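Local coordinates for ferric iron-binding protein HitA (Pseudomonas aeruginosa PAO1, PDB 6IWF) that binds ferric iron as a solute-binding protein, probably for uptake through the periplasm, and has been linked to gallium internalization, at residues A[104-109]-A[211-216]; A[222-227]-A[282-287]. All coordinates share one frame; numbering follows the deposited sequence.

Interaction 1 (A[104-109]-A[211-216]); sequences RVLAYN and RLHYFG
Leu-106, Ala-107 and Tyr-108 pair with His-213, Leu-212 and Arg-211 in an antiparallel beta contact that adds the short strand 211-213 to the long strand 97-108 in a two-lobed, periplasmic-binding-protein type fold. The register is set by backbone bonds: Leu-106 and His-213 form one hydrogen-bonded pair and Tyr-108 and Arg-211 the next, with Ala-107 and Leu-212 the non-hydrogen-bonded pair between them. Leu-106 N meets His-213 O at 2.9 Å and almost straight (172°), whereas the return bond reaches Leu-106 O with its donor tilted 30° from the carbonyl plane. Past His-213 the chain leaves the strand, and a water continues the connection, donating to Arg-104 O and accepting from Phe-215 N, 2.8 Å from each.

The side chains alternate between two faces. On the face of Ala-107 and Leu-212, Leu-212 CD2 rests 3.8 Å from Ala-107 CB and also meets Val-105 CG2. Val-105 CG1, anti to its carbonyl carbon (chi1 -62°), lies 3.4 Å from Tyr-214 CE2, the two side chains running side by side. The side chain of Val-105 is about 7 Å from that of Tyr-197, seen to bind ferric iron in this protein though no iron is bound to this chain. The opposite face carries Leu-106, whose CB lies 4.0 Å from Phe-215 CE2, and Tyr-108, whose CE1 approaches His-213 CB; Leu-118 packs on both Tyr-108 and His-213. Strand 190-194 flanks strand 97-108 through backbone bonds to Val-105 and Ala-107.

Bent at chi3, the solvent-exposed Arg-211 turns its guanidinium steeply to the Tyr-108 ring and uses two nitrogens on one oxygen: NE at 2.9 Å and NH1 at 2.7 Å both donate to Tyr-108 OH, which sits close to the guanidinium plane.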
loop_
_atom_site.group_PDB
_atom_site.type_symbol
_atom_site.label_atom_id
_atom_site.label_comp_id
_atom_site.label_asym_id
_atom_site.label_seq_id
_atom_site.Cartn_x
_atom_site.Cartn_y
_atom_site.Cartn_z
ATOM N N ARG A 104 2.607 -3.344 -7.525
ATOM C CA ARG A 104 2.100 -2.607 -8.672
ATOM C C ARG A 104 1.967 -3.541 -9.865
ATOM O O ARG A 104 2.752 -4.481 -10.038
ATOM C CB ARG A 104 3.030 -1.438 -9.020
ATOM C CG ARG A 104 3.286 -0.489 -7.844
ATOM C CD ARG A 104 2.111 0.392 -7.599
ATOM N NE ARG A 104 1.861 1.322 -8.702
ATOM C CZ ARG A 104 0.813 2.137 -8.710
ATOM N NH1 ARG A 104 -0.031 2.113 -7.682
ATOM N NH2 ARG A 104 0.607 2.968 -9.715
ATOM N N VAL A 105 0.953 -3.286 -10.682
ATOM C CA VAL A 105 0.681 -4.065 -11.884
ATOM C C VAL A 105 0.243 -3.110 -12.985
ATOM O O VAL A 105 0.074 -1.905 -12.766
ATOM C CB VAL A 105 -0.396 -5.143 -11.648
ATOM C CG1 VAL A 105 0.069 -6.132 -10.595
ATOM C CG2 VAL A 105 -1.718 -4.499 -11.239
ATOM N N LEU A 106 0.050 -3.666 -14.181
ATOM C CA LEU A 106 -0.571 -2.971 -15.306
ATOM C C LEU A 106 -1.865 -3.720 -15.633
ATOM O O LEU A 106 -1.828 -4.822 -16.190
ATOM C CB LEU A 106 0.384 -2.915 -16.513
ATOM C CG LEU A 106 -0.128 -2.154 -17.739
ATOM C CD1 LEU A 106 -0.144 -0.648 -17.490
ATOM C CD2 LEU A 106 0.779 -2.482 -18.919
ATOM N N ALA A 107 -3.016 -3.160 -15.268
ATOM C CA ALA A 107 -4.276 -3.768 -15.689
ATOM C C ALA A 107 -4.515 -3.398 -17.147
ATOM O O ALA A 107 -4.196 -2.283 -17.566
ATOM C CB ALA A 107 -5.435 -3.299 -14.814
ATOM N N TYR A 108 -5.019 -4.345 -17.936
ATOM C CA TYR A 108 -5.236 -4.049 -19.345
ATOM C C TYR A 108 -6.455 -4.804 -19.852
ATOM O O TYR A 108 -6.865 -5.821 -19.288
ATOM C CB TYR A 108 -4.003 -4.378 -20.200
ATOM C CG TYR A 108 -3.712 -5.859 -20.376
ATOM C CD1 TYR A 108 -3.096 -6.590 -19.365
ATOM C CD2 TYR A 108 -4.025 -6.514 -21.562
ATOM C CE1 TYR A 108 -2.821 -7.944 -19.513
ATOM C CE2 TYR A 108 -3.749 -7.891 -21.724
ATOM C CZ TYR A 108 -3.153 -8.589 -20.692
ATOM O OH TYR A 108 -2.870 -9.942 -20.819
ATOM N N ASN A 109 -7.030 -4.276 -20.940
ATOM C CA ASN A 109 -8.179 -4.889 -21.590
ATOM C C ASN A 109 -7.687 -5.660 -22.802
ATOM O O ASN A 109 -7.235 -5.036 -23.777
ATOM C CB ASN A 109 -9.189 -3.824 -22.011
ATOM C CG ASN A 109 -10.430 -4.417 -22.671
ATOM O OD1 ASN A 109 -10.459 -5.596 -23.027
ATOM N ND2 ASN A 109 -11.456 -3.592 -22.841
ATOM N N ARG A 211 -7.349 -8.039 -17.528
ATOM C CA ARG A 211 -6.333 -8.940 -17.012
ATOM C C ARG A 211 -5.215 -8.110 -16.396
ATOM O O ARG A 211 -5.127 -6.896 -16.595
ATOM C CB ARG A 211 -5.802 -9.874 -18.110
ATOM C CG ARG A 211 -6.912 -10.743 -18.757
ATOM C CD ARG A 211 -6.379 -11.883 -19.633
ATOM N NE ARG A 211 -5.375 -11.441 -20.600
ATOM C CZ ARG A 211 -5.192 -11.980 -21.808
ATOM N NH1 ARG A 211 -4.238 -11.501 -22.608
ATOM N NH2 ARG A 211 -5.959 -12.994 -22.220
ATOM N N LEU A 212 -4.356 -8.780 -15.637
ATOM C CA LEU A 212 -3.222 -8.136 -14.998
ATOM C C LEU A 212 -1.947 -8.530 -15.714
ATOM O O LEU A 212 -1.697 -9.717 -15.958
ATOM C CB LEU A 212 -3.125 -8.505 -13.516
ATOM C CG LEU A 212 -4.264 -7.967 -12.658
ATOM C CD1 LEU A 212 -3.915 -8.123 -11.178
ATOM C CD2 LEU A 212 -4.578 -6.518 -12.991
ATOM N N HIS A 213 -1.142 -7.530 -16.033
ATOM C CA HIS A 213 0.204 -7.726 -16.532
ATOM C C HIS A 213 1.191 -7.377 -15.430
ATOM O O HIS A 213 1.069 -6.330 -14.790
ATOM C CB HIS A 213 0.454 -6.852 -17.755
ATOM C CG HIS A 213 1.848 -6.960 -18.279
ATOM N ND1 HIS A 213 2.320 -8.100 -18.892
ATOM C CD2 HIS A 213 2.883 -6.089 -18.245
ATOM C CE1 HIS A 213 3.583 -7.920 -19.235
ATOM N NE2 HIS A 213 3.948 -6.705 -18.858
ATOM N N TYR A 214 2.172 -8.245 -15.220
ATOM C CA TYR A 214 3.235 -8.003 -14.253
ATOM C C TYR A 214 4.501 -7.649 -15.016
ATOM O O TYR A 214 4.948 -8.422 -15.873
ATOM C CB TYR A 214 3.453 -9.229 -13.365
ATOM C CG TYR A 214 2.285 -9.484 -12.474
ATOM C CD1 TYR A 214 1.136 -10.104 -12.961
ATOM C CD2 TYR A 214 2.304 -9.073 -11.150
ATOM C CE1 TYR A 214 0.056 -10.323 -12.144
ATOM C CE2 TYR A 214 1.226 -9.289 -10.326
ATOM C CZ TYR A 214 0.109 -9.907 -10.825
ATOM O OH TYR A 214 -0.964 -10.105 -9.993
ATOM N N PHE A 215 5.066 -6.482 -14.716
ATOM C CA PHE A 215 6.269 -6.053 -15.427
ATOM C C PHE A 215 7.448 -6.969 -15.116
ATOM O O PHE A 215 8.248 -7.293 -16.008
ATOM C CB PHE A 215 6.618 -4.605 -15.055
ATOM C CG PHE A 215 5.782 -3.563 -15.746
ATOM C CD1 PHE A 215 5.892 -3.349 -17.122
ATOM C CD2 PHE A 215 4.910 -2.769 -15.017
ATOM C CE1 PHE A 215 5.127 -2.360 -17.756
ATOM C CE2 PHE A 215 4.135 -1.790 -15.649
ATOM C CZ PHE A 215 4.257 -1.580 -17.010
ATOM N N GLY A 216 7.566 -7.405 -13.867
ATOM C CA GLY A 216 8.699 -8.212 -13.441
ATOM C C GLY A 216 10.040 -7.572 -13.734
ATOM O O GLY A 216 10.135 -6.343 -13.827
HETATM O O HOH W 1 4.254 -5.330 -12.269
#

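Interaction 2 (A[222-227]-A[282-287]); sequences ALVTVS and LDPPKL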
loop_
_atom_site.group_PDB
_atom_site.type_symbol
_atom_site.label_atom_id
_atom_site.label_comp_id
_atom_site.label_asym_id
_atom_site.label_seq_id
_atom_site.Cartn_x
_atom_site.Cartn_y
_atom_site.Cartn_z
ATOM N N ALA A 222 7.279 -2.888 -11.145
ATOM C CA ALA A 222 7.080 -4.127 -10.397
ATOM C C ALA A 222 7.268 -3.918 -8.891
ATOM O O ALA A 222 7.424 -4.887 -8.139
ATOM C CB ALA A 222 8.033 -5.211 -10.925
ATOM N N LEU A 223 7.216 -2.663 -8.447
ATOM C CA LEU A 223 7.447 -2.291 -7.059
ATOM C C LEU A 223 6.514 -3.036 -6.110
ATOM O O LEU A 223 5.306 -3.123 -6.346
ATOM C CB LEU A 223 7.239 -0.787 -6.912
ATOM C CG LEU A 223 7.430 -0.207 -5.519
ATOM C CD1 LEU A 223 8.895 -0.293 -5.109
ATOM C CD2 LEU A 223 6.905 1.265 -5.469
ATOM N N VAL A 224 7.086 -3.555 -5.026
ATOM C CA VAL A 224 6.323 -4.121 -3.920
ATOM C C VAL A 224 6.406 -3.137 -2.759
ATOM O O VAL A 224 7.495 -2.637 -2.443
ATOM C CB VAL A 224 6.864 -5.511 -3.536
ATOM C CG1 VAL A 224 6.337 -5.962 -2.165
ATOM C CG2 VAL A 224 6.524 -6.513 -4.631
ATOM N N THR A 225 5.264 -2.854 -2.130
ATOM C CA THR A 225 5.197 -1.973 -0.968
ATOM C C THR A 225 4.437 -2.661 0.163
ATOM O O THR A 225 3.732 -3.649 -0.041
ATOM C CB THR A 225 4.515 -0.631 -1.293
ATOM O OG1 THR A 225 3.183 -0.858 -1.762
ATOM C CG2 THR A 225 5.296 0.125 -2.375
ATOM N N VAL A 226 4.572 -2.132 1.378
ATOM C CA VAL A 226 3.975 -2.777 2.546
ATOM C C VAL A 226 3.000 -1.826 3.233
ATOM O O VAL A 226 3.220 -0.608 3.272
ATOM C CB VAL A 226 5.045 -3.272 3.543
ATOM C CG1 VAL A 226 6.166 -4.038 2.819
ATOM C CG2 VAL A 226 5.622 -2.127 4.329
ATOM N N SER A 227 1.907 -2.383 3.744
ATOM C CA SER A 227 1.083 -1.709 4.730
ATOM C C SER A 227 1.637 -2.035 6.108
ATOM O O SER A 227 2.271 -3.067 6.307
ATOM C CB SER A 227 -0.375 -2.155 4.660
ATOM O OG SER A 227 -0.513 -3.466 5.172
ATOM N N LEU A 282 7.600 -12.493 -8.530
ATOM C CA LEU A 282 7.335 -11.105 -8.899
ATOM C C LEU A 282 8.570 -10.411 -9.465
ATOM O O LEU A 282 8.431 -9.508 -10.302
ATOM C CB LEU A 282 6.805 -10.341 -7.689
ATOM C CG LEU A 282 5.368 -10.696 -7.300
ATOM C CD1 LEU A 282 5.005 -9.998 -5.982
ATOM C CD2 LEU A 282 4.406 -10.301 -8.409
ATOM N N ASP A 283 9.768 -10.806 -9.032
ATOM C CA ASP A 283 11.016 -10.174 -9.453
ATOM C C ASP A 283 10.957 -8.643 -9.288
ATOM O O ASP A 283 11.221 -7.905 -10.227
ATOM C CB ASP A 283 11.332 -10.540 -10.899
ATOM C CG ASP A 283 12.836 -10.384 -11.271
ATOM O OD1 ASP A 283 13.715 -10.239 -10.395
ATOM O OD2 ASP A 283 13.134 -10.435 -12.480
ATOM N N PRO A 284 10.633 -8.156 -8.085
ATOM C CA PRO A 284 10.503 -6.704 -7.891
ATOM C C PRO A 284 11.860 -6.036 -7.791
ATOM O O PRO A 284 12.883 -6.686 -7.506
ATOM C CB PRO A 284 9.750 -6.593 -6.552
ATOM C CG PRO A 284 10.204 -7.809 -5.790
ATOM C CD PRO A 284 10.354 -8.895 -6.837
ATOM N N PRO A 285 11.905 -4.727 -7.998
ATOM C CA PRO A 285 13.134 -3.980 -7.718
ATOM C C PRO A 285 13.534 -4.148 -6.259
ATOM O O PRO A 285 12.704 -4.405 -5.383
ATOM C CB PRO A 285 12.746 -2.525 -8.042
ATOM C CG PRO A 285 11.243 -2.496 -7.946
ATOM C CD PRO A 285 10.765 -3.850 -8.334
ATOM N N LYS A 286 14.838 -4.044 -6.005
ATOM C CA LYS A 286 15.381 -4.267 -4.666
ATOM C C LYS A 286 15.270 -2.982 -3.839
ATOM O O LYS A 286 16.254 -2.306 -3.532
ATOM C CB LYS A 286 16.821 -4.755 -4.768
ATOM C CG LYS A 286 16.974 -6.011 -5.613
ATOM C CD LYS A 286 16.366 -7.227 -4.904
ATOM C CE LYS A 286 16.846 -8.531 -5.539
ATOM N NZ LYS A 286 16.191 -9.728 -4.931
ATOM N N LEU A 287 14.027 -2.642 -3.479
ATOM C CA LEU A 287 13.734 -1.464 -2.672
ATOM C C LEU A 287 12.932 -1.877 -1.452
ATOM O O LEU A 287 11.873 -2.493 -1.593
ATOM C CB LEU A 287 12.931 -0.413 -3.434
ATOM C CG LEU A 287 13.602 0.197 -4.661
ATOM C CD1 LEU A 287 12.566 0.900 -5.524
ATOM C CD2 LEU A 287 14.685 1.156 -4.216
HETATM O O HOH W 2 10.117 -3.614 -4.568
#
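Ala-222 and Pro-284 bring the two backbones nearest, their CA atoms 5.0 Å apart, where an irregular loop packs against the entry to strand 224-231 in this periplasmic-binding-protein type fold. The segments do not pair as strands, and no direct hydrogen bond joins them. A water bridges instead: it accepts from Val-224 N and donates to Pro-285 O at 2.8 Å. That carbonyl is also the acceptor of a weak bond from Leu-287 N, closing an inverse gamma turn centred on Lys-286. Beyond the turn Leu-287 points toward 222-227, while Lys-286 at its centre is exposed.

Two successive prolines, flanked by Leu-282 and Leu-287, supply apolar surface against residues 222-224. The Ala-222 carbonyl points obliquely toward Pro-284, its O 3.3 Å from Pro-284 CB, while Pro-285 CD lies beside the C=O bond, 3.5 Å from O; the Ala-222 methyl, CB, packs 4.0 Å from the same CD. Further along, one branch of Val-224 does the touching. Its CG2 is anti to the carbonyl carbon and lies 3.8 Å from Pro-284 CB and 4.0 Å from Leu-282 CD1; the Leu-282 side chain crosses Val-224 at about a right angle.

Leu-223 sets off away from 282-287, but the end of its side chain comes back toward it. Helix 141-154 covers this side, Leu-153 touching Pro-285 and Leu-287, and Ala-149 touching Leu-287. With CG anti to its backbone N (chi1 180°), Leu-223 brings CD1 to 3.9 Å from Leu-287 CD1, the two side chains crossing nearly perpendicular.

How the interactions relate
The centres of interactions 1 and 2 lie 14 Å apart, and strand 97-108 connects them: it pairs antiparallel with 211-213 in interaction 1 and, outside both contacts, with 224-231, the strand that gives interaction 2 most of its first segment. Along the chain they come in series, since 211-216 is complete before 222-227 begins. They also touch directly. Arg-104 N lies 3.0 Å from Leu-223 O, a probable hydrogen bond, and Tyr-214 CD2 packs 3.7 Å from Leu-282 CD2. Strands 97-108 and 224-231 resemble the antiparallel pair that links the lobes in related iron-binding proteins; interaction 1 lies on the sheet of one lobe and interaction 2 beside the start of a probable hinge strand.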